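Local coordinates for protein endoglucanase family 5 (Clostridium acetobutylicum ATCC 824, PDB 6PZ7) that probably hydrolyses internal beta-1,4-glycosidic bonds of cellulose and related plant polysaccharides as a broad-specificity endoglucanase of glycoside hydrolase family 5, at residues N277-A282 against F326-R331; G271-N276 against D312-L317; W301-K306 against L317-L322; L220-P225 against D245-Q250. One frame throughout, in Å; residues are numbered along the deposited sequence. Where two conformers were deposited one is given.

Interaction 1: N277-A282 against F326-R331; sequences NESSRA and FPKLVR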
loop_
_atom_site.group_PDB
_atom_site.type_symbol
_atom_site.label_atom_id
_atom_site.label_comp_id
_atom_site.label_asym_id
_atom_site.label_seq_id
_atom_site.Cartn_x
_atom_site.Cartn_y
_atom_site.Cartn_z
ATOM N N ASN A 277 -4.368 21.438 11.987
ATOM C CA ASN A 277 -3.975 20.815 13.248
ATOM C C ASN A 277 -2.631 20.118 13.094
ATOM O O ASN A 277 -2.438 18.991 13.558
ATOM C CB ASN A 277 -5.054 19.847 13.751
ATOM C CG ASN A 277 -5.284 18.694 12.790
ATOM O OD1 ASN A 277 -5.055 18.796 11.585
ATOM N ND2 ASN A 277 -5.806 17.596 13.316
ATOM N N GLU A 278 -1.681 20.780 12.435
ATOM C CA GLU A 278 -0.403 20.133 12.116
ATOM C C GLU A 278 0.284 19.584 13.357
ATOM O O GLU A 278 0.890 18.503 13.297
ATOM C CB GLU A 278 0.549 21.086 11.363
ATOM C CG GLU A 278 1.851 20.341 10.944
ATOM C CD GLU A 278 2.821 21.198 10.195
ATOM O OE1 GLU A 278 2.594 22.430 10.080
ATOM O OE2 GLU A 278 3.819 20.659 9.723
ATOM N N SER A 279 0.219 20.295 14.487
ATOM C CA SER A 279 0.913 19.833 15.683
ATOM C C SER A 279 0.387 18.480 16.143
ATOM O O SER A 279 1.159 17.587 16.505
ATOM C CB SER A 279 0.739 20.866 16.793
ATOM O OG SER A 279 1.237 22.113 16.378
ATOM N N SER A 280 -0.932 18.335 16.194
ATOM C CA SER A 280 -1.508 17.042 16.571
ATOM C C SER A 280 -1.154 15.961 15.565
ATOM O O SER A 280 -0.890 14.812 15.938
ATOM C CB SER A 280 -3.035 17.154 16.676
ATOM O OG SER A 280 -3.439 17.794 17.887
ATOM N N ARG A 281 -1.240 16.294 14.284
ATOM C CA ARG A 281 -0.903 15.315 13.260
ATOM C C ARG A 281 0.543 14.864 13.379
ATOM O O ARG A 281 0.842 13.679 13.206
ATOM C CB ARG A 281 -1.145 15.912 11.866
ATOM C CG ARG A 281 -2.607 16.250 11.563
ATOM C CD ARG A 281 -2.764 17.016 10.264
ATOM N NE ARG A 281 -2.521 16.159 9.100
ATOM C CZ ARG A 281 -2.281 16.611 7.877
ATOM N NH1 ARG A 281 -2.133 17.915 7.655
ATOM N NH2 ARG A 281 -2.163 15.752 6.868
ATOM N N ALA A 282 1.456 15.795 13.686
ATOM C CA ALA A 282 2.865 15.465 13.891
ATOM C C ALA A 282 3.072 14.643 15.151
ATOM O O ALA A 282 3.874 13.714 15.153
ATOM C CB ALA A 282 3.702 16.748 13.917
ATOM N N PHE A 326 3.458 20.853 5.119
ATOM C CA PHE A 326 3.384 20.625 6.562
ATOM C C PHE A 326 4.777 20.191 7.011
ATOM O O PHE A 326 5.047 18.994 7.159
ATOM C CB PHE A 326 2.307 19.596 6.915
ATOM C CG PHE A 326 0.939 19.982 6.435
ATOM C CD1 PHE A 326 0.224 20.994 7.050
ATOM C CD2 PHE A 326 0.412 19.369 5.337
ATOM C CE1 PHE A 326 -1.035 21.358 6.528
ATOM C CE2 PHE A 326 -0.836 19.732 4.867
ATOM C CZ PHE A 326 -1.534 20.688 5.450
ATOM N N PRO A 327 5.706 21.130 7.167
ATOM C CA PRO A 327 7.119 20.752 7.366
ATOM C C PRO A 327 7.375 20.064 8.681
ATOM O O PRO A 327 8.263 19.201 8.749
ATOM C CB PRO A 327 7.864 22.100 7.247
ATOM C CG PRO A 327 6.816 23.140 7.579
ATOM C CD PRO A 327 5.539 22.586 7.018
ATOM N N LYS A 328 6.652 20.395 9.735
ATOM C CA LYS A 328 6.862 19.707 11.009
ATOM C C LYS A 328 6.399 18.259 10.912
ATOM O O LYS A 328 7.082 17.335 11.372
ATOM C CB LYS A 328 6.092 20.442 12.081
ATOM C CG LYS A 328 6.089 19.838 13.464
ATOM C CD LYS A 328 5.133 20.619 14.363
ATOM C CE LYS A 328 5.088 20.052 15.761
ATOM N NZ LYS A 328 4.493 21.068 16.738
ATOM N N LEU A 329 5.276 18.041 10.238
ATOM C CA LEU A 329 4.725 16.712 10.048
ATOM C C LEU A 329 5.656 15.854 9.214
ATOM O O LEU A 329 5.926 14.707 9.561
ATOM C CB LEU A 329 3.333 16.852 9.421
ATOM C CG LEU A 329 2.626 15.598 8.996
ATOM C CD1 LEU A 329 2.488 14.558 10.120
ATOM C CD2 LEU A 329 1.287 15.917 8.426
ATOM N N VAL A 330 6.155 16.377 8.091
ATOM C CA VAL A 330 7.035 15.550 7.277
ATOM C C VAL A 330 8.246 15.124 8.094
ATOM O O VAL A 330 8.676 13.963 8.042
ATOM C CB VAL A 330 7.431 16.267 5.970
ATOM C CG1 VAL A 330 8.242 15.290 5.068
ATOM C CG2 VAL A 330 6.228 16.770 5.205
ATOM N N ARG A 331 8.823 16.065 8.846
ATOM C CA ARG A 331 10.017 15.740 9.620
ATOM C C ARG A 331 9.733 14.647 10.655
ATOM O O ARG A 331 10.583 13.764 10.869
ATOM C CB ARG A 331 10.594 17.002 10.260
ATOM C CG ARG A 331 11.974 16.827 10.878
ATOM C CD ARG A 331 13.037 16.570 9.823
ATOM N NE ARG A 331 14.332 16.411 10.461
ATOM C CZ ARG A 331 15.475 16.259 9.807
ATOM N NH1 ARG A 331 15.489 16.240 8.488
ATOM N NH2 ARG A 331 16.596 16.134 10.492
#
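F326 offers its ring to R281 where helices 278-294 and 327-334 of this TIM barrel start side by side, almost parallel, the axes of their first turns 8.6 Å apart. R281 NH1 stands over the centre of the F326 ring, 3.5 Å above its plane, in a cation-pi contact. The guanidinium is turned 74° to the ring, so it meets the face with its own edge, while NH2 bonds to S272 O. P327 suits the first helical turn, where a backbone N-H would have no carbonyl of the helix to bond; E278 OE2 passes its nitrogen without a bond. The next two amides do serve E278 OE2: K328 N weakly, and L329 N through a good bond of 3.0 Å and 160° to the anti lone pair. E278 reaches them because CG is anti to the backbone N (chi1 -176°) and the chain beyond is extended; its negative charge would be expected to interact favourably with the helix start. K328 lays its aliphatic part on A282, K328 CG to A282 CB 3.9 Å, where a small methyl lets the helices approach. L329 finishes the contact: its CD2 sits over the centre of the R281 guanidinium, 3.6 Å above the plane.

Interaction 2: G271-N276 against D312-L317; sequences GSINKN and DNYGIL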
loop_
_atom_site.group_PDB
_atom_site.type_symbol
_atom_site.label_atom_id
_atom_site.label_comp_id
_atom_site.label_asym_id
_atom_site.label_seq_id
_atom_site.Cartn_x
_atom_site.Cartn_y
_atom_site.Cartn_z
ATOM N N GLY A 271 -2.056 7.693 7.782
ATOM C CA GLY A 271 -2.044 9.134 7.603
ATOM C C GLY A 271 -3.178 9.779 8.358
ATOM O O GLY A 271 -3.961 9.113 9.041
ATOM N N SER A 272 -3.254 11.101 8.215
ATOM C CA SER A 272 -4.342 11.900 8.788
ATOM C C SER A 272 -4.689 13.017 7.835
ATOM O O SER A 272 -3.831 13.485 7.073
ATOM C CB SER A 272 -3.924 12.470 10.156
ATOM O OG SER A 272 -2.783 13.339 10.017
ATOM N N ILE A 273 -5.949 13.474 7.901
ATOM C CA ILE A 273 -6.389 14.593 7.086
ATOM C C ILE A 273 -6.058 15.923 7.764
ATOM O O ILE A 273 -5.868 16.026 8.982
ATOM C CB ILE A 273 -7.893 14.487 6.738
ATOM C CG1 ILE A 273 -8.784 14.549 7.984
ATOM C CG2 ILE A 273 -8.109 13.207 5.925
ATOM C CD1 ILE A 273 -10.283 14.661 7.676
ATOM N N ASN A 274 -6.002 16.963 6.949
ATOM C CA ASN A 274 -5.766 18.321 7.417
ATOM C C ASN A 274 -7.002 18.909 8.094
ATOM O O ASN A 274 -7.972 19.268 7.429
ATOM C CB ASN A 274 -5.331 19.171 6.226
ATOM C CG ASN A 274 -5.072 20.613 6.614
ATOM O OD1 ASN A 274 -4.934 20.953 7.807
ATOM N ND2 ASN A 274 -4.983 21.484 5.619
ATOM N N LYS A 275 -6.935 19.080 9.403
ATOM C CA LYS A 275 -7.936 19.789 10.189
ATOM C C LYS A 275 -7.319 21.037 10.813
ATOM O O LYS A 275 -7.613 21.397 11.960
ATOM C CB LYS A 275 -8.538 18.897 11.265
ATOM C CG LYS A 275 -9.271 17.652 10.759
ATOM C CD LYS A 275 -9.676 16.732 11.922
ATOM C CE LYS A 275 -10.541 15.583 11.425
ATOM N NZ LYS A 275 -10.656 14.496 12.450
ATOM N N ASN A 276 -6.431 21.713 10.095
ATOM C CA ASN A 276 -5.724 22.885 10.611
ATOM C C ASN A 276 -5.049 22.575 11.940
ATOM O O ASN A 276 -5.133 23.348 12.912
ATOM C CB ASN A 276 -6.663 24.094 10.778
ATOM C CG ASN A 276 -6.911 24.832 9.507
ATOM O OD1 ASN A 276 -5.998 25.062 8.725
ATOM N ND2 ASN A 276 -8.164 25.221 9.286
ATOM N N ASP A 312 -10.691 14.035 3.299
ATOM C CA ASP A 312 -9.856 13.390 2.285
ATOM C C ASP A 312 -8.609 14.180 1.921
ATOM O O ASP A 312 -7.986 13.893 0.884
ATOM C CB ASP A 312 -10.679 13.039 1.021
ATOM C CG ASP A 312 -10.033 11.981 0.164
ATOM O OD1 ASP A 312 -9.536 11.007 0.727
ATOM O OD2 ASP A 312 -10.026 12.149 -1.060
ATOM N N ASN A 313 -8.189 15.157 2.716
ATOM C CA ASN A 313 -7.000 15.949 2.373
ATOM C C ASN A 313 -5.796 15.392 3.130
ATOM O O ASN A 313 -5.430 15.864 4.201
ATOM C CB ASN A 313 -7.216 17.420 2.711
ATOM C CG ASN A 313 -8.099 18.132 1.700
ATOM O OD1 ASN A 313 -7.624 18.562 0.652
ATOM N ND2 ASN A 313 -9.376 18.322 2.046
ATOM N N TYR A 314 -5.171 14.353 2.550
ATOM C CA TYR A 314 -4.020 13.660 3.110
ATOM C C TYR A 314 -2.681 14.148 2.561
ATOM O O TYR A 314 -1.614 13.687 3.037
ATOM C CB TYR A 314 -4.133 12.134 2.818
ATOM C CG TYR A 314 -5.236 11.434 3.559
ATOM C CD1 TYR A 314 -5.044 11.022 4.857
ATOM C CD2 TYR A 314 -6.443 11.137 2.943
ATOM C CE1 TYR A 314 -6.037 10.364 5.549
ATOM C CE2 TYR A 314 -7.440 10.439 3.619
ATOM C CZ TYR A 314 -7.216 10.085 4.925
ATOM O OH TYR A 314 -8.182 9.400 5.673
ATOM N N GLY A 315 -2.683 15.030 1.572
ATOM C CA GLY A 315 -1.441 15.434 0.934
ATOM C C GLY A 315 -0.550 16.236 1.854
ATOM O O GLY A 315 -1.007 17.127 2.564
ATOM N N ILE A 316 0.748 15.987 1.764
ATOM C CA ILE A 316 1.737 16.736 2.522
ATOM C C ILE A 316 2.782 17.401 1.632
ATOM O O ILE A 316 3.442 18.349 2.092
ATOM C CB ILE A 316 2.381 15.886 3.658
ATOM C CG1 ILE A 316 3.078 14.658 3.106
ATOM C CG2 ILE A 316 1.288 15.486 4.669
ATOM C CD1 ILE A 316 3.798 13.787 4.165
ATOM N N LEU A 317 2.944 16.944 0.387
ATOM C CA LEU A 317 3.775 17.588 -0.626
ATOM C C LEU A 317 2.869 18.347 -1.594
ATOM O O LEU A 317 1.871 17.777 -2.076
ATOM C CB LEU A 317 4.563 16.532 -1.398
ATOM C CG LEU A 317 5.438 17.036 -2.548
ATOM C CD1 LEU A 317 6.534 17.940 -2.061
ATOM C CD2 LEU A 317 6.021 15.878 -3.322
#
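I273 sets its CG2 methyl on the face of the Y314 ring, a CH-pi contact in which the carbon lies 3.4 Å above the plane, shifted toward the rim. The torsion decides which branch does this: at chi1 63° CG1 occupies the crowded position between the backbone N and the carbonyl carbon, and CG2 is the branch brought over the tyrosine. A branched residue thus supplies a methyl close to the backbone, and an aromatic ring gives it a flat seat. At the ring's edge the bare backbone of G271 passes, G271 C 4.1 Å from Y314 CE1; a side chain there would collide with the preceding carbonyl oxygen, so glycine suits the place. Beside the ring a backbone bond joins the two loops, N274 N to N313 O, 3.0 Å, and I273 CA adds a CH...O contact to the same oxygen. N274 also shapes its own loop: N274 OD1 accepts from N276 N at 2.8 Å, from above the amide plane, an Asx turn, while ND2 reaches S307 O. Buried and irregular, the pairing joins the loops that follow strands 265-270 and 298-303, at the C-terminal end of the TIM barrel, which carries the active site in family 5 hydrolases.

Interaction 3: W301-K306 against L317-L322; sequences WWDNGK and LDRNNL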
loop_
_atom_site.group_PDB
_atom_site.type_symbol
_atom_site.label_atom_id
_atom_site.label_comp_id
_atom_site.label_asym_id
_atom_site.label_seq_id
_atom_site.Cartn_x
_atom_site.Cartn_y
_atom_site.Cartn_z
ATOM N N TRP A 301 3.177 6.612 4.327
ATOM C CA TRP A 301 2.167 7.670 4.402
ATOM C C TRP A 301 1.338 7.749 3.134
ATOM O O TRP A 301 1.893 7.708 2.032
ATOM C CB TRP A 301 2.879 9.023 4.618
ATOM C CG TRP A 301 1.913 10.176 4.777
ATOM C CD1 TRP A 301 1.371 10.917 3.791
ATOM C CD2 TRP A 301 1.371 10.679 6.000
ATOM N NE1 TRP A 301 0.504 11.844 4.305
ATOM C CE2 TRP A 301 0.507 11.726 5.665
ATOM C CE3 TRP A 301 1.556 10.369 7.359
ATOM C CZ2 TRP A 301 -0.164 12.460 6.628
ATOM C CZ3 TRP A 301 0.904 11.114 8.305
ATOM C CH2 TRP A 301 0.045 12.133 7.931
ATOM N N TRP A 302 0.023 7.860 3.266
ATOM C CA TRP A 302 -0.864 8.077 2.122
ATOM C C TRP A 302 -0.932 9.564 1.757
ATOM O O TRP A 302 -1.448 10.372 2.512
ATOM C CB TRP A 302 -2.274 7.564 2.420
ATOM C CG TRP A 302 -3.205 7.746 1.243
ATOM C CD1 TRP A 302 -4.194 8.688 1.124
ATOM C CD2 TRP A 302 -3.163 7.036 0.009
ATOM N NE1 TRP A 302 -4.771 8.593 -0.115
ATOM C CE2 TRP A 302 -4.161 7.591 -0.823
ATOM C CE3 TRP A 302 -2.379 5.997 -0.487
ATOM C CZ2 TRP A 302 -4.414 7.110 -2.117
ATOM C CZ3 TRP A 302 -2.635 5.514 -1.776
ATOM C CH2 TRP A 302 -3.652 6.077 -2.562
ATOM N N ASP A 303 -0.433 9.911 0.577
ATOM C CA ASP A 303 -0.418 11.274 0.056
ATOM C C ASP A 303 -1.211 11.260 -1.247
ATOM O O ASP A 303 -0.777 10.689 -2.251
ATOM C CB ASP A 303 1.008 11.801 -0.142
ATOM C CG ASP A 303 1.032 13.245 -0.532
ATOM O OD1 ASP A 303 0.197 13.629 -1.374
ATOM O OD2 ASP A 303 1.872 13.995 0.003
ATOM N N ASN A 304 -2.358 11.916 -1.273
ATOM C CA ASN A 304 -3.205 11.993 -2.469
ATOM C C ASN A 304 -3.130 13.331 -3.177
ATOM O O ASN A 304 -3.908 13.584 -4.098
ATOM C CB ASN A 304 -4.639 11.576 -2.156
ATOM C CG ASN A 304 -5.315 12.475 -1.140
ATOM O OD1 ASN A 304 -4.733 13.444 -0.635
ATOM N ND2 ASN A 304 -6.538 12.121 -0.816
ATOM N N GLY A 305 -2.229 14.212 -2.763
ATOM C CA GLY A 305 -2.081 15.492 -3.438
ATOM C C GLY A 305 -3.085 16.539 -3.017
ATOM O O GLY A 305 -3.155 17.608 -3.661
ATOM N N LYS A 306 -3.892 16.287 -2.003
ATOM C CA LYS A 306 -4.951 17.196 -1.547
ATOM C C LYS A 306 -4.543 17.705 -0.166
ATOM O O LYS A 306 -4.535 16.946 0.815
ATOM C CB LYS A 306 -6.280 16.443 -1.483
ATOM C CG LYS A 306 -6.806 16.013 -2.866
ATOM C CD LYS A 306 -7.962 15.007 -2.724
ATOM C CE LYS A 306 -9.212 15.629 -2.205
ATOM N NZ LYS A 306 -10.311 14.622 -2.329
ATOM N N LEU A 317 2.944 16.944 0.387
ATOM C CA LEU A 317 3.775 17.588 -0.626
ATOM C C LEU A 317 2.869 18.347 -1.594
ATOM O O LEU A 317 1.871 17.777 -2.076
ATOM C CB LEU A 317 4.563 16.532 -1.398
ATOM C CG LEU A 317 5.438 17.036 -2.548
ATOM C CD1 LEU A 317 6.534 17.940 -2.061
ATOM C CD2 LEU A 317 6.021 15.878 -3.322
ATOM N N ASP A 318 3.188 19.598 -1.896
ATOM C CA ASP A 318 2.564 20.297 -3.012
ATOM C C ASP A 318 3.420 19.950 -4.222
ATOM O O ASP A 318 4.555 20.434 -4.364
ATOM C CB ASP A 318 2.504 21.806 -2.760
ATOM C CG ASP A 318 1.882 22.573 -3.921
ATOM O OD1 ASP A 318 1.909 22.119 -5.085
ATOM O OD2 ASP A 318 1.430 23.735 -3.684
ATOM N N ARG A 319 2.885 19.076 -5.086
ATOM C CA ARG A 319 3.661 18.571 -6.208
ATOM C C ARG A 319 3.868 19.631 -7.275
ATOM O O ARG A 319 4.838 19.549 -8.039
ATOM C CB ARG A 319 2.944 17.399 -6.839
ATOM C CG ARG A 319 2.759 16.237 -5.894
ATOM C CD ARG A 319 2.051 15.087 -6.549
ATOM N NE ARG A 319 1.525 14.149 -5.573
ATOM C CZ ARG A 319 0.798 13.090 -5.889
ATOM N NH1 ARG A 319 0.605 12.772 -7.159
ATOM N NH2 ARG A 319 0.258 12.363 -4.926
ATOM N N ASN A 320 2.973 20.614 -7.359
ATOM C CA ASN A 320 3.029 21.605 -8.427
ATOM C C ASN A 320 4.112 22.634 -8.197
ATOM O O ASN A 320 4.643 23.185 -9.177
ATOM C CB ASN A 320 1.677 22.308 -8.524
ATOM C CG ASN A 320 0.610 21.403 -9.021
ATOM O OD1 ASN A 320 0.769 20.780 -10.062
ATOM N ND2 ASN A 320 -0.480 21.305 -8.284
ATOM N N ASN A 321 4.422 22.963 -6.944
ATOM C CA ASN A 321 5.484 23.916 -6.644
ATOM C C ASN A 321 6.607 23.266 -5.835
ATOM O O ASN A 321 7.475 23.985 -5.310
ATOM C CB ASN A 321 4.955 25.166 -5.949
ATOM C CG ASN A 321 4.439 24.888 -4.580
ATOM O OD1 ASN A 321 4.422 23.756 -4.129
ATOM N ND2 ASN A 321 4.036 25.939 -3.877
ATOM N N LEU A 322 6.610 21.932 -5.736
ATOM C CA LEU A 322 7.668 21.179 -5.102
ATOM C C LEU A 322 7.952 21.668 -3.679
ATOM O O LEU A 322 9.105 21.873 -3.302
ATOM C CB LEU A 322 8.944 21.165 -5.950
ATOM C CG LEU A 322 8.783 20.533 -7.343
ATOM C CD1 LEU A 322 10.071 20.691 -8.149
ATOM C CD2 LEU A 322 8.406 19.057 -7.264
HETATM O O HOH W 1 1.362 15.290 -3.054
#
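The backbones of D303 and L317 do not pair directly; the D303 carboxylate spans them, and even the nearest CA atoms of the two segments, G305 CA and D318 CA, are 6.7 Å apart. D303 OD2 accepts from L317 N at 3.2 Å, nearly straight at 162°, through its syn lone pair. I316 N and W20 NE1 donate to the same oxygen, so several N-H groups converge on it. The other oxygen has other work. D303 OD1 accepts from G305 N at 2.9 Å, closing an Asx turn whose last residue has a positive phi (82°), a conformation easy for glycine. A water also donates to D303 OD1, at 2.6 Å. This water donates in addition to L317 O, and the water oxygen accepts from R319 NE at 2.8 Å, linking aspartate, strand and arginine at one point. R319 stretches straight from CG to NE and slides past D303 in the opposite direction, its guanidinium plane 51° from the carboxylate. Their direct salt bridge is long, D303 OD1 to R319 NH2 3.8 Å, and the arginine finds stronger partners in the loop that follows strand 19-22, T25 OG1 for NH1 and G23 O for NH2. D318, facing away, holds the turn of the small hairpin 317-318/323-324: its OD1 receives both N320 N and N321 N. With backbone amides, an indole, a water and an arginine about it, the buried carboxylate of D303 is probably held as the anion, and a short charged chain here fastens the hairpin to the last barrel strand through several bonds at once.

Interaction 4: L220-P225 against D245-Q250; sequences LHMYAP and DALDGQ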
loop_
_atom_site.group_PDB
_atom_site.type_symbol
_atom_site.label_atom_id
_atom_site.label_comp_id
_atom_site.label_asym_id
_atom_site.label_seq_id
_atom_site.Cartn_x
_atom_site.Cartn_y
_atom_site.Cartn_z
ATOM N N LEU A 220 -0.902 -4.313 5.547
ATOM C CA LEU A 220 -2.035 -3.821 6.329
ATOM C C LEU A 220 -2.148 -2.321 6.145
ATOM O O LEU A 220 -1.137 -1.635 5.937
ATOM C CB LEU A 220 -1.872 -4.147 7.829
ATOM C CG LEU A 220 -1.679 -5.617 8.167
ATOM C CD1 LEU A 220 -1.310 -5.750 9.643
ATOM C CD2 LEU A 220 -2.909 -6.433 7.840
ATOM N N HIS A 221 -3.365 -1.788 6.197
ATOM C CA HIS A 221 -3.611 -0.349 6.127
ATOM C C HIS A 221 -4.297 0.045 7.424
ATOM O O HIS A 221 -5.207 -0.662 7.888
ATOM C CB HIS A 221 -4.474 0.035 4.943
ATOM C CG HIS A 221 -3.829 -0.283 3.632
ATOM N ND1 HIS A 221 -4.510 -0.180 2.441
ATOM C CD2 HIS A 221 -2.580 -0.715 3.313
ATOM C CE1 HIS A 221 -3.701 -0.525 1.447
ATOM N NE2 HIS A 221 -2.532 -0.873 1.948
ATOM N N MET A 222 -3.851 1.130 8.072
ATOM C CA MET A 222 -4.383 1.476 9.388
ATOM C C MET A 222 -4.276 2.983 9.635
ATOM O O MET A 222 -3.250 3.501 10.113
ATOM C CB MET A 222 -3.649 0.680 10.462
ATOM C CG MET A 222 -4.301 0.800 11.846
ATOM S SD MET A 222 -3.649 -0.206 13.170
ATOM C CE MET A 222 -2.261 0.793 13.641
ATOM N N TYR A 223 -5.367 3.673 9.362
ATOM C CA TYR A 223 -5.462 5.113 9.541
ATOM C C TYR A 223 -5.999 5.384 10.942
ATOM O O TYR A 223 -7.130 5.826 11.141
ATOM C CB TYR A 223 -6.348 5.744 8.488
ATOM C CG TYR A 223 -5.854 5.700 7.064
ATOM C CD1 TYR A 223 -5.372 6.837 6.449
ATOM C CD2 TYR A 223 -5.921 4.524 6.293
ATOM C CE1 TYR A 223 -4.991 6.831 5.124
ATOM C CE2 TYR A 223 -5.526 4.512 4.959
ATOM C CZ TYR A 223 -5.070 5.671 4.381
ATOM O OH TYR A 223 -4.709 5.709 3.062
ATOM N N ALA A 224 -5.201 5.082 11.910
ATOM C CA ALA A 224 -5.612 5.137 13.318
ATOM C C ALA A 224 -5.136 6.419 14.001
ATOM O O ALA A 224 -4.066 6.945 13.670
ATOM C CB ALA A 224 -5.028 3.941 14.077
ATOM N N PRO A 225 -5.879 6.900 15.003
ATOM C CA PRO A 225 -7.256 6.509 15.338
ATOM C C PRO A 225 -8.215 7.122 14.338
ATOM O O PRO A 225 -8.066 8.287 13.929
ATOM C CB PRO A 225 -7.459 7.098 16.736
ATOM C CG PRO A 225 -6.531 8.283 16.793
ATOM C CD PRO A 225 -5.391 8.004 15.843
ATOM N N ASP A 245 -1.860 4.925 24.393
ATOM C CA ASP A 245 -2.223 3.565 24.777
ATOM C C ASP A 245 -3.037 2.868 23.691
ATOM O O ASP A 245 -2.816 1.689 23.410
ATOM C CB ASP A 245 -3.061 3.613 26.048
ATOM C CG ASP A 245 -2.268 3.805 27.300
ATOM O OD1 ASP A 245 -1.014 3.864 27.288
ATOM O OD2 ASP A 245 -2.950 3.966 28.349
ATOM N N ALA A 246 -3.987 3.568 23.088
ATOM C CA ALA A 246 -4.833 2.917 22.084
ATOM C C ALA A 246 -4.016 2.548 20.854
ATOM O O ALA A 246 -4.149 1.444 20.288
ATOM C CB ALA A 246 -5.983 3.846 21.694
ATOM N N LEU A 247 -3.162 3.462 20.384
ATOM C CA LEU A 247 -2.378 3.178 19.195
ATOM C C LEU A 247 -1.344 2.100 19.461
ATOM O O LEU A 247 -1.140 1.206 18.631
ATOM C CB LEU A 247 -1.737 4.474 18.685
ATOM C CG LEU A 247 -0.886 4.327 17.424
ATOM C CD1 LEU A 247 -1.576 3.650 16.300
ATOM C CD2 LEU A 247 -0.381 5.689 17.002
ATOM N N ASP A 248 -0.681 2.151 20.600
ATOM C CA ASP A 248 0.248 1.086 20.960
ATOM C C ASP A 248 -0.455 -0.262 21.025
ATOM O O ASP A 248 0.108 -1.290 20.600
ATOM C CB ASP A 248 0.932 1.382 22.299
ATOM C CG ASP A 248 1.947 0.355 22.639
ATOM O OD1 ASP A 248 2.952 0.275 21.913
ATOM O OD2 ASP A 248 1.744 -0.369 23.661
ATOM N N GLY A 249 -1.679 -0.298 21.550
ATOM C CA GLY A 249 -2.434 -1.545 21.568
ATOM C C GLY A 249 -2.670 -2.093 20.166
ATOM O O GLY A 249 -2.565 -3.308 19.930
ATOM N N GLN A 250 -3.003 -1.224 19.210
ATOM C CA GLN A 250 -3.243 -1.679 17.846
ATOM C C GLN A 250 -1.960 -2.196 17.213
ATOM O O GLN A 250 -1.956 -3.256 16.565
ATOM C CB GLN A 250 -3.833 -0.528 17.034
ATOM C CG GLN A 250 -5.254 -0.137 17.422
ATOM C CD GLN A 250 -5.647 1.180 16.845
ATOM O OE1 GLN A 250 -4.867 2.134 16.834
ATOM N NE2 GLN A 250 -6.862 1.258 16.352
#
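M222, near the end of strand 216-221, sends its side chain toward helix 241-259, and with A224 it makes the contact with L247 and Q250. The chain begins with M222 CB still 6.7 Å from Q250 CB. M222 CG, anti to the backbone N (chi1 -170°), is already nearer, 5.4 Å from Q250 CB. At the sulfur the helix is met, M222 SD lying 3.9 Å from Q250 CB. The chain then bends at chi3 (82°), and M222 CE settles between two residues of the helix, 4.0 Å from L247 CD1 and as close to Q250 CB. The flexible thioether suits this place, since it can be bent to follow the helix surface; L251 and I254, further along the same helix, also touch it. Two residues on, A224 packs with its single methyl. A224 CB is 4.1 Å from L247 CD1, so the leucine methyl touches both M222 and A224, while L284, F287 and Y288 of helix 278-294 touch L247 as well. Q250 runs out an extended chain and brings Q250 OE1 to 3.3 Å from A224 CB. Between M222 and A224 the backbone makes an inverse gamma turn about Y223, so that both side chains face the helix while Y223 turns elsewhere. A cis peptide follows, leading into P225. The join belongs to a beta-alpha-beta crossover from strand 216-221 through helix 241-259 to strand 265-270. Its chemistry is mainly that of methyl, methylene and sulfur surfaces, which implies cohesion through close packing and burial, with little of the directional demand that polar bonds would impose.

Overall arrangement
Along the chain interaction 4 comes first and closes before the rest open; interactions 1, 2 and 3 then interlock, 2 crossing both neighbours and 3 nested within the loop closed by 1. These three gather on one side of the TIM barrel. Interaction 2 lies between its partners, about 10 Å from the centre of each, bonded to interaction 1 through R281 and S272 and to interaction 3 through K306. Interaction 4 stands apart, about 24 Å from interaction 3 between centres, yet Y223 reaches both W302 and Y314. Interactions 1 to 3 tie the end of the barrel to the C-terminal hairpin and helix 327-334, while interaction 4 packs helix 241-259 on the chain at the end of strand 216-221.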